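Local coordinates for protein aromatic amino acid beta-eliminating lyase/threonine aldolase (Exiguobacterium sibiricum, PDB 3LWS) that belongs to the beta-eliminating lyase family of pyridoxal-phosphate-dependent proteins and carries its cofactor covalently attached, at residues L305-F316 with R345-F356. Sequence-based numbering, arbitrary orientation.
Sequences LEQVQEETGLGF and RDAGFARLRQAF
F316 presents two different surfaces to helix 345-355. Its edge meets the face of F349 in a T-shaped pair, with centroids 5.1 Å apart and planes at 83°; F316 CE2 stands over the middle of the F349 ring. One face of F316 receives L352, whose CD2 lies over that face, 4.0 Å from the ring centroid, a CH-pi contact. The rim of F316 also abuts the helix backbone, CZ lying 3.6 Å from G348 C. G348, without a side chain, lets this ring and L314 CD2 come close to the helix.

A second part of the interface is built round R351 and mixes apolar with polar contacts. R351 enters a hole formed by Q307, V308, E311 and T312; with CG anti to the backbone N (chi1 -172°) and a bend at chi2, its chain passes T312 CG2 to reach E311. There R351 NE donates to E311 OE1 at 2.8 Å and 165°, within the guanidinium plane but from above the carboxylate plane, a salt bridge made through NE. V308 fills the strip between, CG2 resting 3.7 Å from A355 CB. T312 OG1 and T312 N approach V308 O from opposite faces of its plane, and OG1 in turn accepts from L314 N in an ST turn that begins at the last helical residue, T312.

The helices 305-312 and 345-355 run roughly antiparallel, the closest approach of their axes being 9.5 Å. F272 of helix 258-273 touches both F316 and L352, while L268 and Q271 meet F349; helix 4-10 packs on L305, and strand 314-315 pairs with strand 14-15.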
ATOM      1  N   LEU A 305       8.139 -13.776  34.390  1.00 27.92           N
ATOM      2  CA  LEU A 305       7.275 -12.771  33.799  1.00 27.16           C
ATOM      3  C   LEU A 305       5.861 -13.282  33.612  1.00 28.15           C
ATOM      4  O   LEU A 305       4.912 -12.548  33.881  1.00 26.57           O
ATOM      5  CB  LEU A 305       7.848 -12.288  32.452  1.00 25.77           C
ATOM      6  CG  LEU A 305       9.141 -11.475  32.552  1.00 23.37           C
ATOM      7  CD1 LEU A 305       9.751 -11.322  31.167  1.00 23.77           C
ATOM      8  CD2 LEU A 305       8.920 -10.082  33.230  1.00 24.50           C
ATOM      9  N   GLU A 306       5.738 -14.526  33.132  1.00 28.00           N
ATOM     10  CA  GLU A 306       4.466 -15.189  32.960  1.00 26.57           C
ATOM     11  C   GLU A 306       3.662 -15.101  34.264  1.00 27.99           C
ATOM     12  O   GLU A 306       2.554 -14.636  34.269  1.00 28.09           O
ATOM     13  CB  GLU A 306       4.670 -16.676  32.593  1.00 28.89           C
ATOM     14  CG  GLU A 306       3.361 -17.507  32.567  1.00 33.87           C
ATOM     15  CD  GLU A 306       3.562 -19.013  32.396  1.00 30.86           C
ATOM     16  OE1 GLU A 306       4.277 -19.644  33.225  1.00 36.44           O
ATOM     17  OE2 GLU A 306       2.977 -19.569  31.452  1.00 37.46           O
ATOM     18  N   GLN A 307       4.254 -15.565  35.358  1.00 29.15           N
ATOM     19  CA  GLN A 307       3.591 -15.591  36.648  1.00 30.90           C
ATOM     20  C   GLN A 307       3.166 -14.169  37.045  1.00 31.13           C
ATOM     21  O   GLN A 307       1.980 -13.909  37.250  1.00 29.60           O
ATOM     22  CB  GLN A 307       4.510 -16.220  37.691  1.00 32.28           C
ATOM     23  CG  GLN A 307       3.829 -16.430  39.037  1.00 41.22           C
ATOM     24  CD  GLN A 307       4.693 -17.147  40.076  1.00 48.51           C
ATOM     25  OE1 GLN A 307       5.925 -17.136  40.016  1.00 53.75           O
ATOM     26  NE2 GLN A 307       4.040 -17.752  41.053  1.00 54.78           N
ATOM     27  N   VAL A 308       4.128 -13.251  37.052  1.00 29.87           N
ATOM     28  CA  VAL A 308       3.869 -11.828  37.343  1.00 28.92           C
ATOM     29  C   VAL A 308       2.682 -11.303  36.566  1.00 28.03           C
ATOM     30  O   VAL A 308       1.760 -10.711  37.153  1.00 28.87           O
ATOM     31  CB  VAL A 308       5.119 -10.949  37.033  1.00 28.69           C
ATOM     32  CG1 VAL A 308       4.771  -9.470  37.004  1.00 28.87           C
ATOM     33  CG2 VAL A 308       6.242 -11.212  38.035  1.00 26.93           C
ATOM     34  N   GLN A 309       2.676 -11.563  35.261  1.00 26.66           N
ATOM     35  CA  GLN A 309       1.665 -11.032  34.368  1.00 27.33           C
ATOM     36  C   GLN A 309       0.308 -11.692  34.554  1.00 30.12           C
ATOM     37  O   GLN A 309      -0.709 -10.988  34.605  1.00 29.74           O
ATOM     38  CB  GLN A 309       2.149 -11.037  32.890  1.00 27.45           C
ATOM     39  CG  GLN A 309       3.326 -10.074  32.721  1.00 25.20           C
ATOM     40  CD  GLN A 309       3.943  -9.960  31.342  1.00 25.82           C
ATOM     41  OE1 GLN A 309       4.569  -8.944  31.066  1.00 27.40           O
ATOM     42  NE2 GLN A 309       3.780 -10.968  30.482  1.00 24.77           N
ATOM     43  N   GLU A 310       0.289 -13.022  34.694  1.00 32.78           N
ATOM     44  CA  GLU A 310      -0.954 -13.767  34.944  1.00 34.48           C
ATOM     45  C   GLU A 310      -1.670 -13.196  36.144  1.00 32.82           C
ATOM     46  O   GLU A 310      -2.844 -12.875  36.058  1.00 35.20           O
ATOM     47  CB  GLU A 310      -0.678 -15.265  35.189  1.00 34.46           C
ATOM     48  CG  GLU A 310      -0.441 -16.066  33.920  1.00 38.39           C
ATOM     49  CD  GLU A 310       0.077 -17.490  34.189  1.00 44.42           C
ATOM     50  OE1 GLU A 310       0.296 -17.862  35.377  1.00 45.19           O
ATOM     51  OE2 GLU A 310       0.262 -18.230  33.197  1.00 47.69           O
ATOM     52  N   GLU A 311      -0.925 -13.034  37.235  1.00 32.33           N
ATOM     53  CA  GLU A 311      -1.483 -12.656  38.520  1.00 32.36           C
ATOM     54  C   GLU A 311      -1.962 -11.219  38.555  1.00 33.02           C
ATOM     55  O   GLU A 311      -3.096 -10.972  38.993  1.00 33.55           O
ATOM     56  CB  GLU A 311      -0.464 -12.857  39.635  1.00 32.24           C
ATOM     57  CG  GLU A 311      -0.190 -14.323  39.939  1.00 37.21           C
ATOM     58  CD  GLU A 311       0.935 -14.505  40.915  1.00 40.45           C
ATOM     59  OE1 GLU A 311       1.203 -13.562  41.698  1.00 44.41           O
ATOM     60  OE2 GLU A 311       1.568 -15.578  40.899  1.00 49.46           O
ATOM     61  N   THR A 312      -1.106 -10.281  38.136  1.00 30.44           N
ATOM     62  CA  THR A 312      -1.442  -8.844  38.197  1.00 28.71           C
ATOM     63  C   THR A 312      -2.385  -8.390  37.075  1.00 28.98           C
ATOM     64  O   THR A 312      -3.170  -7.466  37.258  1.00 28.50           O
ATOM     65  CB  THR A 312      -0.193  -7.960  38.188  1.00 28.67           C
ATOM     66  OG1 THR A 312       0.493  -8.069  36.931  1.00 28.91           O
ATOM     67  CG2 THR A 312       0.733  -8.344  39.324  1.00 27.36           C
ATOM     68  N   GLY A 313      -2.316  -9.022  35.903  1.00 27.74           N
ATOM     69  CA  GLY A 313      -3.096  -8.538  34.756  1.00 26.85           C
ATOM     70  C   GLY A 313      -2.510  -7.252  34.135  1.00 27.16           C
ATOM     71  O   GLY A 313      -3.177  -6.589  33.311  1.00 28.18           O
ATOM     72  N   LEU A 314      -1.278  -6.925  34.531  1.00 25.46           N
ATOM     73  CA  LEU A 314      -0.447  -5.841  33.963  1.00 24.50           C
ATOM     74  C   LEU A 314       0.713  -6.349  33.052  1.00 23.17           C
ATOM     75  O   LEU A 314       1.606  -7.065  33.524  1.00 23.71           O
ATOM     76  CB  LEU A 314       0.196  -5.065  35.135  1.00 23.76           C
ATOM     77  CG  LEU A 314       1.086  -3.853  34.835  1.00 28.78           C
ATOM     78  CD1 LEU A 314       0.474  -2.985  33.764  1.00 28.25           C
ATOM     79  CD2 LEU A 314       1.360  -3.014  36.143  1.00 23.56           C
ATOM     80  N   GLY A 315       0.698  -5.959  31.775  1.00 24.20           N
ATOM     81  CA  GLY A 315       1.750  -6.326  30.791  1.00 23.84           C
ATOM     82  C   GLY A 315       3.034  -5.504  30.876  1.00 23.04           C
ATOM     83  O   GLY A 315       3.040  -4.315  30.548  1.00 23.17           O
ATOM     84  N   PHE A 316       4.112  -6.120  31.357  1.00 22.16           N
ATOM     85  CA  PHE A 316       5.465  -5.493  31.356  1.00 20.77           C
ATOM     86  C   PHE A 316       6.245  -5.826  30.077  1.00 21.29           C
ATOM     87  O   PHE A 316       6.916  -4.960  29.515  1.00 21.07           O
ATOM     88  CB  PHE A 316       6.310  -5.939  32.543  1.00 22.37           C
ATOM     89  CG  PHE A 316       5.758  -5.527  33.882  1.00 20.97           C
ATOM     90  CD1 PHE A 316       4.780  -6.294  34.512  1.00 25.82           C
ATOM     91  CD2 PHE A 316       6.198  -4.370  34.487  1.00 25.14           C
ATOM     92  CE1 PHE A 316       4.259  -5.917  35.738  1.00 26.77           C
ATOM     93  CE2 PHE A 316       5.685  -3.973  35.704  1.00 27.37           C
ATOM     94  CZ  PHE A 316       4.711  -4.744  36.334  1.00 29.01           C
ATOM     95  N   ARG A 345       0.021   0.530  39.165  1.00 27.83           N
ATOM     96  CA  ARG A 345       1.476   0.491  38.908  1.00 29.56           C
ATOM     97  C   ARG A 345       2.209  -0.066  40.088  1.00 28.35           C
ATOM     98  O   ARG A 345       3.050  -0.963  39.948  1.00 28.60           O
ATOM     99  CB  ARG A 345       2.047   1.864  38.586  1.00 32.12           C
ATOM    100  CG  ARG A 345       1.555   2.440  37.306  1.00 36.90           C
ATOM    101  CD  ARG A 345       1.909   3.910  37.204  1.00 38.74           C
ATOM    102  NE  ARG A 345       1.369   4.495  35.978  1.00 48.71           N
ATOM    103  CZ  ARG A 345       1.354   5.800  35.698  1.00 50.14           C
ATOM    104  NH1 ARG A 345       1.856   6.695  36.555  1.00 54.65           N
ATOM    105  NH2 ARG A 345       0.833   6.217  34.551  1.00 46.96           N
ATOM    106  N   ASP A 346       1.879   0.449  41.270  1.00 29.48           N
ATOM    107  CA  ASP A 346       2.555   0.044  42.501  1.00 29.66           C
ATOM    108  C   ASP A 346       2.421  -1.447  42.798  1.00 28.13           C
ATOM    109  O   ASP A 346       3.398  -2.089  43.180  1.00 30.29           O
ATOM    110  CB  ASP A 346       2.030   0.852  43.705  1.00 29.73           C
ATOM    111  CG  ASP A 346       2.381   2.346  43.625  1.00 34.29           C
ATOM    112  OD1 ASP A 346       3.006   2.786  42.632  1.00 33.42           O
ATOM    113  OD2 ASP A 346       2.013   3.085  44.567  1.00 36.72           O
ATOM    114  N   ALA A 347       1.227  -1.998  42.628  1.00 28.81           N
ATOM    115  CA  ALA A 347       1.000  -3.466  42.834  1.00 29.26           C
ATOM    116  C   ALA A 347       1.732  -4.370  41.794  1.00 29.63           C
ATOM    117  O   ALA A 347       2.307  -5.432  42.130  1.00 28.32           O
ATOM    118  CB  ALA A 347      -0.521  -3.757  42.846  1.00 30.26           C
ATOM    119  N   GLY A 348       1.731  -3.954  40.531  1.00 29.75           N
ATOM    120  CA  GLY A 348       2.479  -4.686  39.490  1.00 28.53           C
ATOM    121  C   GLY A 348       3.950  -4.735  39.816  1.00 26.28           C
ATOM    122  O   GLY A 348       4.560  -5.807  39.906  1.00 27.03           O
ATOM    123  N   PHE A 349       4.510  -3.555  40.063  1.00 27.27           N
ATOM    124  CA  PHE A 349       5.922  -3.425  40.301  1.00 27.29           C
ATOM    125  C   PHE A 349       6.391  -4.119  41.573  1.00 28.26           C
ATOM    126  O   PHE A 349       7.524  -4.598  41.621  1.00 28.62           O
ATOM    127  CB  PHE A 349       6.371  -1.951  40.244  1.00 28.26           C
ATOM    128  CG  PHE A 349       6.770  -1.504  38.852  1.00 27.78           C
ATOM    129  CD1 PHE A 349       7.943  -1.968  38.289  1.00 28.40           C
ATOM    130  CD2 PHE A 349       5.962  -0.656  38.105  1.00 28.39           C
ATOM    131  CE1 PHE A 349       8.335  -1.593  37.020  1.00 27.67           C
ATOM    132  CE2 PHE A 349       6.344  -0.284  36.821  1.00 27.19           C
ATOM    133  CZ  PHE A 349       7.523  -0.752  36.284  1.00 30.03           C
ATOM    134  N   ALA A 350       5.554  -4.188  42.608  1.00 29.24           N
ATOM    135  CA  ALA A 350       5.934  -4.964  43.810  1.00 29.37           C
ATOM    136  C   ALA A 350       5.984  -6.464  43.458  1.00 29.53           C
ATOM    137  O   ALA A 350       6.923  -7.190  43.839  1.00 29.35           O
ATOM    138  CB  ALA A 350       4.952  -4.705  44.967  1.00 27.68           C
ATOM    139  N   ARG A 351       4.984  -6.910  42.698  1.00 29.88           N
ATOM    140  CA  ARG A 351       4.957  -8.296  42.250  1.00 30.08           C
ATOM    141  C   ARG A 351       6.122  -8.635  41.328  1.00 29.92           C
ATOM    142  O   ARG A 351       6.693  -9.733  41.428  1.00 29.93           O
ATOM    143  CB  ARG A 351       3.641  -8.642  41.569  1.00 30.81           C
ATOM    144  CG  ARG A 351       3.509 -10.154  41.253  1.00 35.06           C
ATOM    145  CD  ARG A 351       3.576 -11.069  42.516  1.00 41.32           C
ATOM    146  NE  ARG A 351       3.730 -12.480  42.135  1.00 48.11           N
ATOM    147  CZ  ARG A 351       4.894 -13.106  41.937  1.00 49.94           C
ATOM    148  NH1 ARG A 351       6.063 -12.482  42.105  1.00 48.13           N
ATOM    149  NH2 ARG A 351       4.893 -14.383  41.572  1.00 52.86           N
ATOM    150  N   LEU A 352       6.473  -7.703  40.448  1.00 30.98           N
ATOM    151  CA  LEU A 352       7.638  -7.845  39.594  1.00 29.92           C
ATOM    152  C   LEU A 352       8.897  -7.839  40.459  1.00 30.50           C
ATOM    153  O   LEU A 352       9.784  -8.663  40.261  1.00 28.84           O
ATOM    154  CB  LEU A 352       7.675  -6.751  38.512  1.00 29.57           C
ATOM    155  CG  LEU A 352       8.893  -6.783  37.576  1.00 29.34           C
ATOM    156  CD1 LEU A 352       8.915  -8.082  36.742  1.00 30.40           C
ATOM    157  CD2 LEU A 352       8.924  -5.540  36.701  1.00 23.79           C
ATOM    158  N   ARG A 353       8.962  -6.940  41.447  1.00 32.37           N
ATOM    159  CA  ARG A 353      10.081  -6.919  42.405  1.00 33.87           C
ATOM    160  C   ARG A 353      10.256  -8.252  43.145  1.00 35.72           C
ATOM    161  O   ARG A 353      11.379  -8.692  43.359  1.00 35.20           O
ATOM    162  CB  ARG A 353       9.934  -5.770  43.426  1.00 35.59           C
ATOM    163  CG  ARG A 353      10.821  -4.569  43.137  1.00 38.92           C
ATOM    164  CD  ARG A 353      10.768  -3.468  44.213  1.00 43.97           C
ATOM    165  NE  ARG A 353       9.795  -2.442  43.866  1.00 47.44           N
ATOM    166  CZ  ARG A 353       8.569  -2.316  44.364  1.00 46.38           C
ATOM    167  NH1 ARG A 353       8.105  -3.098  45.322  1.00 50.75           N
ATOM    168  NH2 ARG A 353       7.801  -1.353  43.909  1.00 47.23           N
ATOM    169  N   GLN A 354       9.144  -8.886  43.514  1.00 36.43           N
ATOM    170  CA  GLN A 354       9.186 -10.233  44.118  1.00 38.59           C
ATOM    171  C   GLN A 354       9.812 -11.300  43.186  1.00 36.97           C
ATOM    172  O   GLN A 354      10.416 -12.227  43.667  1.00 36.83           O
ATOM    173  CB  GLN A 354       7.782 -10.713  44.528  1.00 38.81           C
ATOM    174  CG  GLN A 354       7.293 -10.278  45.895  1.00 46.50           C
ATOM    175  CD  GLN A 354       5.953 -10.950  46.273  1.00 52.32           C
ATOM    176  OE1 GLN A 354       5.443 -11.834  45.567  1.00 55.54           O
ATOM    177  NE2 GLN A 354       5.394 -10.530  47.398  1.00 57.83           N
ATOM    178  N   ALA A 355       9.631 -11.172  41.869  1.00 37.34           N
ATOM    179  CA  ALA A 355      10.232 -12.104  40.898  1.00 37.63           C
ATOM    180  C   ALA A 355      11.729 -11.927  40.680  1.00 37.60           C
ATOM    181  O   ALA A 355      12.399 -12.888  40.322  1.00 40.13           O
ATOM    182  CB  ALA A 355       9.514 -12.022  39.564  1.00 36.87           C
ATOM    183  N   PHE A 356      12.261 -10.725  40.886  1.00 37.53           N
ATOM    184  CA  PHE A 356      13.659 -10.419  40.545  1.00 38.20           C
ATOM    185  C   PHE A 356      14.509  -9.896  41.710  1.00 40.29           C
ATOM    186  O   PHE A 356      14.412 -10.366  42.847  1.00 41.04           O
ATOM    187  CB  PHE A 356      13.675  -9.394  39.408  1.00 37.78           C
ATOM    188  CG  PHE A 356      13.190  -9.951  38.107  1.00 35.14           C
ATOM    189  CD1 PHE A 356      11.840  -9.916  37.771  1.00 30.47           C
ATOM    190  CD2 PHE A 356      14.073 -10.549  37.237  1.00 34.17           C
ATOM    191  CE1 PHE A 356      11.383 -10.448  36.562  1.00 33.79           C
ATOM    192  CE2 PHE A 356      13.631 -11.091  36.042  1.00 34.31           C
ATOM    193  CZ  PHE A 356      12.295 -11.051  35.706  1.00 31.32           C
TER